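PDB 3HSK: aspartate-semialdehyde dehydrogenase, which catalyses the NADPH-dependent reductive dephosphorylation of 4-phospho-L-aspartate to its semialdehyde, the second step in making the aspartate family of amino acids. Local coordinates for residues L231-E234 against T235-L239; E88-F91 against L92-D95; L318-P321 against D322-Q325. All coordinates share one frame; numbering follows the deposited sequence.

Interaction 1 of 3, residues L231-E234 against T235-L239; sequences LEWE and TKKIL
T235 turns its hydroxyl back along the helix and donates from OG1 to the carbonyl O of L231, one turn earlier, at 2.9 Å. The bond lies in the carbonyl plane. With chi1 at 52° the hydroxyl sits between its own backbone N and carbonyl carbon, and the T235 side chain packs on L177 and V178 of helix 172-188; a threonine can thus satisfy its polar atom within the helix and still suit a buried place. Backbone bonds continue the turn: I238 N reaches E234 O at 2.9 Å, while K236 N and K237 N both make weak bonds to W233 O. K236, bent at chi3, passes close to the E232 carbonyl, its CE 3.2 Å from E232 O.

Apolar contact comes from K237, which is extended from CB outward and lays its CD against the six-membered ring of W233, CZ3 to CD being 3.7 Å; the two cross obliquely. R129 makes a cation-pi contact with W233, which suits an aromatic here. K237 NZ travels on to the carbonyl oxygens of R128, E130 and V133, so this amine is gripped three times.

E234, also buried, forms a salt bridge with R128 and hydrogen bonds with S170 and T174. E232 binds A261 N and K352 of the second subunit. The whole is the last turns of alpha-helix 227-238, in contact with helix 172-188 and strands 258-262 and 135-136.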
loop_
_atom_site.group_PDB
_atom_site.type_symbol
_atom_site.label_atom_id
_atom_site.label_comp_id
_atom_site.label_asym_id
_atom_site.label_seq_id
_atom_site.Cartn_x
_atom_site.Cartn_y
_atom_site.Cartn_z
ATOM N N LEU A 231 -12.280 -8.493 -3.132
ATOM C CA LEU A 231 -11.072 -9.111 -2.597
ATOM C C LEU A 231 -11.346 -9.922 -1.327
ATOM O O LEU A 231 -10.888 -11.054 -1.196
ATOM C CB LEU A 231 -10.027 -8.023 -2.323
ATOM C CG LEU A 231 -8.560 -8.248 -2.691
ATOM C CD1 LEU A 231 -8.446 -8.854 -4.056
ATOM C CD2 LEU A 231 -7.815 -6.933 -2.661
ATOM N N GLU A 232 -12.106 -9.340 -0.406
ATOM C CA GLU A 232 -12.417 -9.978 0.866
ATOM C C GLU A 232 -13.347 -11.193 0.740
ATOM O O GLU A 232 -13.122 -12.215 1.387
ATOM C CB GLU A 232 -12.998 -8.956 1.844
ATOM C CG GLU A 232 -11.968 -7.939 2.315
ATOM C CD GLU A 232 -12.565 -6.825 3.139
ATOM O OE1 GLU A 232 -13.738 -6.937 3.555
ATOM O OE2 GLU A 232 -11.856 -5.825 3.368
ATOM N N TRP A 233 -14.373 -11.075 -0.101
ATOM C CA TRP A 233 -15.360 -12.139 -0.280
ATOM C C TRP A 233 -14.872 -13.273 -1.181
ATOM O O TRP A 233 -15.063 -14.449 -0.861
ATOM C CB TRP A 233 -16.680 -11.571 -0.822
ATOM C CG TRP A 233 -17.802 -12.549 -0.734
ATOM C CD1 TRP A 233 -18.743 -12.630 0.256
ATOM C CD2 TRP A 233 -18.100 -13.602 -1.661
ATOM N NE1 TRP A 233 -19.615 -13.665 -0.003
ATOM C CE2 TRP A 233 -19.243 -14.279 -1.171
ATOM C CE3 TRP A 233 -17.521 -14.033 -2.865
ATOM C CZ2 TRP A 233 -19.813 -15.371 -1.841
ATOM C CZ3 TRP A 233 -18.088 -15.123 -3.531
ATOM C CH2 TRP A 233 -19.222 -15.779 -3.012
ATOM N N GLU A 234 -14.271 -12.923 -2.314
ATOM C CA GLU A 234 -13.844 -13.919 -3.301
ATOM C C GLU A 234 -12.768 -14.865 -2.775
ATOM O O GLU A 234 -12.781 -16.058 -3.079
ATOM C CB GLU A 234 -13.355 -13.242 -4.581
ATOM C CG GLU A 234 -14.458 -12.586 -5.401
ATOM C CD GLU A 234 -13.986 -12.132 -6.773
ATOM O OE1 GLU A 234 -12.849 -12.465 -7.169
ATOM O OE2 GLU A 234 -14.759 -11.446 -7.461
ATOM N N THR A 235 -11.836 -14.331 -1.991
ATOM C CA THR A 235 -10.752 -15.149 -1.448
ATOM C C THR A 235 -11.306 -16.263 -0.540
ATOM O O THR A 235 -10.788 -17.377 -0.526
ATOM C CB THR A 235 -9.685 -14.290 -0.721
ATOM O OG1 THR A 235 -10.319 -13.454 0.242
ATOM C CG2 THR A 235 -8.962 -13.401 -1.697
ATOM N N LYS A 236 -12.384 -15.957 0.180
ATOM C CA LYS A 236 -13.062 -16.929 1.045
ATOM C C LYS A 236 -13.700 -18.087 0.274
ATOM O O LYS A 236 -13.676 -19.234 0.739
ATOM C CB LYS A 236 -14.091 -16.238 1.943
ATOM C CG LYS A 236 -13.507 -15.720 3.254
ATOM C CD LYS A 236 -14.538 -14.990 4.094
ATOM C CE LYS A 236 -14.229 -13.501 4.155
ATOM N NZ LYS A 236 -15.389 -12.650 4.544
ATOM N N LYS A 237 -14.257 -17.785 -0.898
ATOM C CA LYS A 237 -14.823 -18.808 -1.772
ATOM C C LYS A 237 -13.732 -19.639 -2.448
ATOM O O LYS A 237 -13.833 -20.865 -2.514
ATOM C CB LYS A 237 -15.748 -18.180 -2.816
ATOM C CG LYS A 237 -16.300 -19.169 -3.838
ATOM C CD LYS A 237 -17.460 -18.581 -4.644
ATOM C CE LYS A 237 -18.144 -19.673 -5.466
ATOM N NZ LYS A 237 -19.283 -19.151 -6.274
ATOM N N ILE A 238 -12.700 -18.961 -2.948
ATOM C CA ILE A 238 -11.621 -19.612 -3.694
ATOM C C ILE A 238 -10.836 -20.587 -2.822
ATOM O O ILE A 238 -10.431 -21.650 -3.286
ATOM C CB ILE A 238 -10.667 -18.579 -4.333
ATOM C CG1 ILE A 238 -11.350 -17.898 -5.525
ATOM C CG2 ILE A 238 -9.373 -19.239 -4.793
ATOM C CD1 ILE A 238 -10.826 -16.505 -5.803
ATOM N N LEU A 239 -10.634 -20.212 -1.563
ATOM C CA LEU A 239 -9.935 -21.049 -0.591
ATOM C C LEU A 239 -10.918 -21.928 0.205
ATOM O O LEU A 239 -10.503 -22.720 1.059
ATOM C CB LEU A 239 -9.100 -20.175 0.360
ATOM C CG LEU A 239 -7.897 -19.393 -0.194
ATOM C CD1 LEU A 239 -7.205 -18.629 0.932
ATOM C CD2 LEU A 239 -6.890 -20.291 -0.919
#

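Interaction 2 of 3, residues E88-F91 against L92-D95; sequences EGNF and LECD
N90 and E93, three residues apart, bring their polar ends near one water. The side-chain oxygens do not touch directly, N90 OD1 and E93 OE1 standing 4.0 Å apart, with the amide and carboxylate planes 68° from each other. The water donates to N90 OD1 at 2.8 Å and, weakly, to E93 OE2 at 3.0 Å. Both residues carry CG anti to their carbonyl carbon (chi1 -73° and -60°), and from there the two ends come within reach of the same water. An amide and a carboxylate suit this solvent-facing place, because each offers an oxygen that can accept a hydrogen bond from water. Closer to the backbone, the CG of E93 rests 3.4 Å from G89 O.

Backbone bonds define the shape. F91 N binds E88 O, closing a type II' beta turn in which G89 takes the second position; its positive phi favours glycine. Next, E93 N donates to N90 O at 3.0 Å and C94 N to F91 O at 3.3 Å. Both span three residues, the i to i+3 spacing of a 3-10 turn.

Apolar packing involves the buried side chains. C94 SG comes within 4.4 Å of F91 CD1, obliquely to the ring, and also lies 3.4 Å from N90 O. The small C94 side chain also touches A49 of strand 45-52. The ring of F91 meets F113 edge-to-face, and its side chain touches L25 and A49, which is why a large aromatic belongs at this buried place.

The arrangement is a beta turn running into a 3-10 turn, the connection that leads into strand 96-99 of the parallel sheet in the nucleotide-binding domain.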
loop_
_atom_site.group_PDB
_atom_site.type_symbol
_atom_site.label_atom_id
_atom_site.label_comp_id
_atom_site.label_asym_id
_atom_site.label_seq_id
_atom_site.Cartn_x
_atom_site.Cartn_y
_atom_site.Cartn_z
ATOM N N GLU A 88 -26.490 -18.979 -30.954
ATOM C CA GLU A 88 -27.090 -19.120 -32.269
ATOM C C GLU A 88 -26.008 -19.286 -33.318
ATOM O O GLU A 88 -24.948 -18.655 -33.232
ATOM C CB GLU A 88 -27.881 -17.854 -32.580
ATOM C CG GLU A 88 -29.241 -18.073 -33.189
ATOM C CD GLU A 88 -30.103 -16.828 -33.079
ATOM O OE1 GLU A 88 -29.744 -15.794 -33.692
ATOM O OE2 GLU A 88 -31.133 -16.882 -32.369
ATOM N N GLY A 89 -26.281 -20.130 -34.308
ATOM C CA GLY A 89 -25.375 -20.328 -35.434
ATOM C C GLY A 89 -24.008 -20.844 -35.025
ATOM O O GLY A 89 -23.869 -22.000 -34.621
ATOM N N ASN A 90 -23.002 -19.976 -35.133
ATOM C CA ASN A 90 -21.621 -20.328 -34.805
ATOM C C ASN A 90 -21.392 -20.550 -33.315
ATOM O O ASN A 90 -20.572 -21.387 -32.928
ATOM C CB ASN A 90 -20.646 -19.265 -35.328
ATOM C CG ASN A 90 -20.482 -19.307 -36.841
ATOM O OD1 ASN A 90 -20.519 -20.376 -37.460
ATOM N ND2 ASN A 90 -20.291 -18.137 -37.443
ATOM N N PHE A 91 -22.115 -19.795 -32.488
ATOM C CA PHE A 91 -22.000 -19.910 -31.035
ATOM C C PHE A 91 -22.454 -21.274 -30.518
ATOM O O PHE A 91 -21.852 -21.814 -29.588
ATOM C CB PHE A 91 -22.741 -18.772 -30.322
ATOM C CG PHE A 91 -21.907 -17.533 -30.134
ATOM C CD1 PHE A 91 -20.727 -17.577 -29.395
ATOM C CD2 PHE A 91 -22.302 -16.324 -30.688
ATOM C CE1 PHE A 91 -19.948 -16.435 -29.214
ATOM C CE2 PHE A 91 -21.532 -15.172 -30.514
ATOM C CZ PHE A 91 -20.349 -15.232 -29.778
ATOM N N LEU A 92 -23.492 -21.838 -31.133
ATOM C CA LEU A 92 -23.945 -23.187 -30.791
ATOM C C LEU A 92 -22.939 -24.268 -31.192
ATOM O O LEU A 92 -23.057 -25.425 -30.767
ATOM C CB LEU A 92 -25.320 -23.484 -31.402
ATOM C CG LEU A 92 -26.530 -23.317 -30.478
ATOM C CD1 LEU A 92 -27.821 -23.237 -31.288
ATOM C CD2 LEU A 92 -26.603 -24.456 -29.451
ATOM N N GLU A 93 -21.951 -23.883 -31.995
ATOM C CA GLU A 93 -20.935 -24.813 -32.489
ATOM C C GLU A 93 -19.651 -24.791 -31.652
ATOM O O GLU A 93 -18.770 -25.637 -31.844
ATOM C CB GLU A 93 -20.609 -24.527 -33.962
ATOM C CG GLU A 93 -21.812 -24.648 -34.907
ATOM C CD GLU A 93 -21.432 -24.582 -36.376
ATOM O OE1 GLU A 93 -20.267 -24.257 -36.692
ATOM O OE2 GLU A 93 -22.310 -24.862 -37.224
ATOM N N CYS A 94 -19.554 -23.827 -30.734
ATOM C CA CYS A 94 -18.374 -23.672 -29.883
ATOM C C CYS A 94 -18.373 -24.652 -28.719
ATOM O O CYS A 94 -19.380 -24.801 -28.016
ATOM C CB CYS A 94 -18.289 -22.253 -29.324
ATOM S SG CYS A 94 -18.150 -20.973 -30.556
ATOM N N ASP A 95 -17.221 -25.292 -28.519
ATOM C CA ASP A 95 -16.979 -26.191 -27.389
ATOM C C ASP A 95 -16.804 -25.432 -26.075
ATOM O O ASP A 95 -17.043 -25.980 -24.998
ATOM C CB ASP A 95 -15.735 -27.041 -27.663
ATOM C CG ASP A 95 -15.921 -27.989 -28.839
ATOM O OD1 ASP A 95 -16.819 -28.852 -28.770
ATOM O OD2 ASP A 95 -15.163 -27.875 -29.827
HETATM O O HOH W 1 -21.651 -22.459 -38.887
#

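Interaction 3 of 3, residues L318-P321 against D322-Q325; sequences LDQP and DRPQ
Q320 lays its side chain over the aliphatic stem of R323, its CB 3.4 Å from R323 CG, and its amide nitrogen NE2 lies over one face of the guanidinium. The two flat groups are almost parallel, 10° apart. This overlap needs folded chains: glutamine bends at chi2 (92°), and arginine bends at both chi2 and chi3, bringing the guanidinium alongside the Q320 amide. Q320 OE1 comes to 3.5 Å from R323 CG, and this buried oxygen has no polar partner in the model. The guanidinium is held from beyond the turn, where NH2 forms a salt bridge with D329 and also lies near R332, a like charge that D329 may partly offset.

The backbone under this pair is a type I beta turn from Q320 to R323, closed by R323 N donating to Q320 O at 3.3 Å. P321 suits its second position, since the ring fixes phi near the required value. Beyond the turn, Q325 reaches across and donates from NE2 to D322 O at 2.9 Å, that oxygen lying close to its amide plane, while its OE1 binds N219 of the second subunit.

The apolar side belongs to L318, whose CD1 touches R323 CB and, at 3.7 Å, P324 CB. P324 follows a cis peptide bond and packs on V354 and L356 of strand 351-357. The turn follows strand 315-318, outermost of its sheet within this chain; L318 and P324 touch S339 of strand 338-345 and D329 of helix 326-329, into which the chain runs.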
loop_
_atom_site.group_PDB
_atom_site.type_symbol
_atom_site.label_atom_id
_atom_site.label_comp_id
_atom_site.label_asym_id
_atom_site.label_seq_id
_atom_site.Cartn_x
_atom_site.Cartn_y
_atom_site.Cartn_z
ATOM N N LEU A 318 11.924 -13.826 -4.728
ATOM C CA LEU A 318 13.041 -12.914 -4.954
ATOM C C LEU A 318 13.694 -12.528 -3.630
ATOM O O LEU A 318 13.000 -12.206 -2.663
ATOM C CB LEU A 318 12.561 -11.660 -5.689
ATOM C CG LEU A 318 11.837 -11.827 -7.032
ATOM C CD1 LEU A 318 11.117 -10.550 -7.386
ATOM C CD2 LEU A 318 12.802 -12.207 -8.140
ATOM N N ASP A 319 15.027 -12.559 -3.600
ATOM C CA ASP A 319 15.796 -12.335 -2.369
ATOM C C ASP A 319 16.292 -10.904 -2.189
ATOM O O ASP A 319 16.645 -10.511 -1.075
ATOM C CB ASP A 319 16.989 -13.294 -2.297
ATOM C CG ASP A 319 16.566 -14.740 -2.111
ATOM O OD1 ASP A 319 15.688 -15.001 -1.257
ATOM O OD2 ASP A 319 17.117 -15.613 -2.815
ATOM N N GLN A 320 16.337 -10.138 -3.280
ATOM C CA GLN A 320 16.739 -8.735 -3.207
ATOM C C GLN A 320 15.715 -7.976 -2.357
ATOM O O GLN A 320 14.505 -8.144 -2.542
ATOM C CB GLN A 320 16.862 -8.113 -4.599
ATOM C CG GLN A 320 17.516 -9.007 -5.659
ATOM C CD GLN A 320 16.503 -9.831 -6.448
ATOM O OE1 GLN A 320 15.440 -10.185 -5.940
ATOM N NE2 GLN A 320 16.831 -10.134 -7.695
ATOM N N PRO A 321 16.195 -7.170 -1.396
ATOM C CA PRO A 321 15.314 -6.513 -0.426
ATOM C C PRO A 321 14.358 -5.459 -0.999
ATOM O O PRO A 321 13.450 -5.025 -0.290
ATOM C CB PRO A 321 16.297 -5.862 0.559
ATOM C CG PRO A 321 17.549 -5.715 -0.188
ATOM C CD PRO A 321 17.613 -6.852 -1.156
ATOM N N ASP A 322 14.556 -5.056 -2.254
ATOM C CA ASP A 322 13.713 -4.036 -2.895
ATOM C C ASP A 322 12.901 -4.598 -4.055
ATOM O O ASP A 322 12.508 -3.854 -4.964
ATOM C CB ASP A 322 14.563 -2.842 -3.370
ATOM C CG ASP A 322 15.646 -3.244 -4.369
ATOM O OD1 ASP A 322 16.009 -4.440 -4.435
ATOM O OD2 ASP A 322 16.140 -2.361 -5.098
ATOM N N ARG A 323 12.657 -5.907 -4.024
ATOM C CA ARG A 323 11.949 -6.592 -5.099
ATOM C C ARG A 323 10.724 -7.332 -4.550
ATOM O O ARG A 323 10.717 -7.716 -3.371
ATOM C CB ARG A 323 12.886 -7.563 -5.833
ATOM C CG ARG A 323 14.164 -6.925 -6.381
ATOM C CD ARG A 323 13.893 -5.933 -7.500
ATOM N NE ARG A 323 13.832 -6.592 -8.799
ATOM C CZ ARG A 323 14.856 -6.675 -9.647
ATOM N NH1 ARG A 323 16.031 -6.129 -9.344
ATOM N NH2 ARG A 323 14.701 -7.296 -10.805
ATOM N N PRO A 324 9.680 -7.520 -5.388
ATOM C CA PRO A 324 9.543 -7.127 -6.799
ATOM C C PRO A 324 9.195 -5.648 -7.048
ATOM O O PRO A 324 8.615 -4.997 -6.189
ATOM C CB PRO A 324 8.392 -8.006 -7.283
ATOM C CG PRO A 324 7.551 -8.190 -6.089
ATOM C CD PRO A 324 8.473 -8.211 -4.904
ATOM N N GLN A 325 9.556 -5.144 -8.228
ATOM C CA GLN A 325 9.111 -3.824 -8.697
ATOM C C GLN A 325 8.382 -4.011 -10.023
ATOM O O GLN A 325 8.867 -4.742 -10.885
ATOM C CB GLN A 325 10.287 -2.854 -8.874
ATOM C CG GLN A 325 11.012 -2.478 -7.577
ATOM C CD GLN A 325 12.282 -1.667 -7.805
ATOM O OE1 GLN A 325 12.418 -0.970 -8.813
ATOM N NE2 GLN A 325 13.215 -1.745 -6.858
#

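In the fold
Interaction 1 is a buried contact within a single helix, whereas interactions 2 and 3 are partly buried turns nearer the surface, about 47 Å apart between centres and on opposite sides of the chain's centre. Interactions 1 and 3 share the dimerisation domain and both reach the second subunit; interaction 2 lies in the NAD-binding domain and touches no other chain of the assembly. Chemistry follows place. In 231-239 buried charges are met by protein partners, in 88-95 a water joins two polar side chains while a phenylalanine is buried, and in 318-325 an amide lies over a guanidinium while leucine and proline touch the neighbouring strands.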